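Long-range contact in lactococcal phage P2 ORF15 (Lactococcus phage p2, PDB 2WZP), which probably serves as the distal tail (Dit) protein of the phage baseplate, forming part of the hub that joins the tail to the host-binding machinery: residues M[262-267]-M[279-284]. Residues are numbered along the deposited sequence; the frame is centred on the assembly and turned at random.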
loop_
_atom_site.group_PDB
_atom_site.type_symbol
_atom_site.label_atom_id
_atom_site.label_comp_id
_atom_site.label_asym_id
_atom_site.label_seq_id
_atom_site.Cartn_x
_atom_site.Cartn_y
_atom_site.Cartn_z
ATOM N N VAL M 262 -63.985 -2.031 37.503
ATOM C CA VAL M 262 -63.585 -0.651 37.203
ATOM C C VAL M 262 -62.114 -0.445 37.618
ATOM O O VAL M 262 -61.720 -0.856 38.695
ATOM C CB VAL M 262 -64.548 0.383 37.871
ATOM C CG1 VAL M 262 -64.142 1.818 37.554
ATOM C CG2 VAL M 262 -65.972 0.154 37.405
ATOM N N GLN M 263 -61.320 0.191 36.765
ATOM C CA GLN M 263 -59.914 0.465 37.024
ATOM C C GLN M 263 -59.777 1.945 37.288
ATOM O O GLN M 263 -60.481 2.743 36.651
ATOM C CB GLN M 263 -59.065 0.079 35.796
ATOM C CG GLN M 263 -59.139 -1.401 35.390
ATOM C CD GLN M 263 -58.696 -2.389 36.442
ATOM O OE1 GLN M 263 -57.569 -2.346 36.935
ATOM N NE2 GLN M 263 -59.547 -3.362 36.741
ATOM N N ASP M 264 -58.886 2.336 38.221
ATOM C CA ASP M 264 -58.682 3.763 38.518
ATOM C C ASP M 264 -58.156 4.512 37.272
ATOM O O ASP M 264 -58.561 5.645 36.999
ATOM C CB ASP M 264 -57.713 3.935 39.699
ATOM C CG ASP M 264 -58.171 3.331 41.018
ATOM O OD1 ASP M 264 -59.402 3.138 41.198
ATOM O OD2 ASP M 264 -57.308 3.084 41.883
ATOM N N TYR M 265 -57.255 3.852 36.532
ATOM C CA TYR M 265 -56.657 4.278 35.285
ATOM C C TYR M 265 -56.025 3.079 34.610
ATOM O O TYR M 265 -55.777 2.065 35.276
ATOM C CB TYR M 265 -55.627 5.390 35.478
ATOM C CG TYR M 265 -54.436 5.035 36.336
ATOM C CD1 TYR M 265 -54.439 5.293 37.708
ATOM C CD2 TYR M 265 -53.250 4.578 35.761
ATOM C CE1 TYR M 265 -53.322 5.020 38.496
ATOM C CE2 TYR M 265 -52.128 4.300 36.539
ATOM C CZ TYR M 265 -52.172 4.512 37.908
ATOM O OH TYR M 265 -51.060 4.256 38.672
ATOM N N ILE M 266 -55.782 3.191 33.295
ATOM C CA ILE M 266 -55.155 2.167 32.472
ATOM C C ILE M 266 -53.878 2.750 31.892
ATOM O O ILE M 266 -53.903 3.850 31.351
ATOM C CB ILE M 266 -56.115 1.747 31.327
ATOM C CG1 ILE M 266 -57.433 1.136 31.885
ATOM C CG2 ILE M 266 -55.408 0.806 30.308
ATOM C CD1 ILE M 266 -58.607 1.074 30.843
ATOM N N LEU M 267 -52.777 2.012 31.958
ATOM C CA LEU M 267 -51.510 2.443 31.372
ATOM C C LEU M 267 -51.253 1.653 30.099
ATOM O O LEU M 267 -51.350 0.426 30.092
ATOM C CB LEU M 267 -50.351 2.309 32.378
ATOM C CG LEU M 267 -48.981 2.859 31.945
ATOM C CD1 LEU M 267 -48.204 3.373 33.136
ATOM C CD2 LEU M 267 -48.171 1.811 31.259
ATOM N N GLY M 279 -54.114 -2.266 33.716
ATOM C CA GLY M 279 -55.073 -1.520 34.510
ATOM C C GLY M 279 -54.615 -1.399 35.954
ATOM O O GLY M 279 -54.026 -2.338 36.512
ATOM N N TRP M 280 -54.853 -0.229 36.567
ATOM C CA TRP M 280 -54.441 0.010 37.957
ATOM C C TRP M 280 -55.637 0.262 38.863
ATOM O O TRP M 280 -56.496 1.093 38.546
ATOM C CB TRP M 280 -53.422 1.155 38.065
ATOM C CG TRP M 280 -52.059 0.804 37.554
ATOM C CD1 TRP M 280 -51.613 0.896 36.271
ATOM C CD2 TRP M 280 -50.931 0.415 38.342
ATOM N NE1 TRP M 280 -50.274 0.581 36.211
ATOM C CE2 TRP M 280 -49.845 0.231 37.460
ATOM C CE3 TRP M 280 -50.732 0.194 39.716
ATOM C CZ2 TRP M 280 -48.584 -0.176 37.904
ATOM C CZ3 TRP M 280 -49.485 -0.216 40.157
ATOM C CH2 TRP M 280 -48.436 -0.426 39.253
ATOM N N LYS M 281 -55.743 -0.517 39.935
ATOM C CA LYS M 281 -56.837 -0.356 40.882
ATOM C C LYS M 281 -56.186 -0.266 42.234
ATOM O O LYS M 281 -55.736 -1.269 42.790
ATOM C CB LYS M 281 -57.873 -1.487 40.786
ATOM C CG LYS M 281 -59.201 -1.080 41.396
ATOM C CD LYS M 281 -60.290 -2.146 41.301
ATOM C CE LYS M 281 -61.512 -1.753 42.113
ATOM N NZ LYS M 281 -62.055 -0.404 41.747
ATOM N N GLY M 282 -56.071 0.964 42.708
ATOM C CA GLY M 282 -55.342 1.295 43.918
ATOM C C GLY M 282 -53.878 1.253 43.543
ATOM O O GLY M 282 -53.438 1.965 42.615
ATOM N N THR M 283 -53.140 0.343 44.190
ATOM C CA THR M 283 -51.721 0.150 43.894
ATOM C C THR M 283 -51.498 -1.203 43.220
ATOM O O THR M 283 -50.361 -1.671 43.125
ATOM C CB THR M 283 -50.905 0.352 45.169
ATOM O OG1 THR M 283 -51.369 -0.559 46.170
ATOM C CG2 THR M 283 -50.952 1.797 45.660
ATOM N N THR M 284 -52.599 -1.835 42.754
ATOM C CA THR M 284 -52.583 -3.147 42.107
ATOM C C THR M 284 -52.662 -3.026 40.601
ATOM O O THR M 284 -53.607 -2.421 40.078
ATOM C CB THR M 284 -53.699 -4.055 42.663
ATOM O OG1 THR M 284 -53.666 -4.039 44.085
ATOM C CG2 THR M 284 -53.594 -5.492 42.156
HETATM O O HOH W 1 -55.967 -3.541 38.665
HETATM O O HOH W 2 -51.879 4.031 41.460
#
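Val262 receives the end of Lys281 on its backbone: NZ donates to Val262 O at 3.1 Å, approaching tilted from the carbonyl plane. The lysine reaches this oxygen through an extended chain that turns only at its last torsion (chi4 55°), with CD and CE running alongside the carbonyl. Gln263 bends back at chi2 and brings OE1 over the backbone of Gly279, where the lack of a side chain leaves room for it. There a water 2.6 Å from OE1 bridges to Thr284 O, while NE2 is held by Gln261 O within its own chain. The backbone N of Asp264 donates to Trp280 O (2.7 Å), and OD2 is met from above the carboxylate plane by Gly282 N at 2.6 Å, tying the loop to the type II' turn that starts at Lys281. Tyr265 N makes a second, weak bond to the same Trp280 O, so Asp264 and Tyr265 together oppose one residue in a classic beta bulge, where the antiparallel hairpin of strands 265-269 and 276-281 begins in the C-terminal Dit domain. Trp280 N returns a nearly straight bond to Tyr265 O (2.8 Å). On the face shared by these two residues, Trp280 CB sits over the phenol ring, 3.8 Å from its centroid, while the indole slides past at 18° to the ring plane with little overlap. Tyr265 OH lies over the indole and shares a water with Gly282 O. Ile266 and Gly279 form the next, non-hydrogen-bonded pair, their CA atoms 4.2 Å apart, and Leu267 CB rests against the indole edge near NE1.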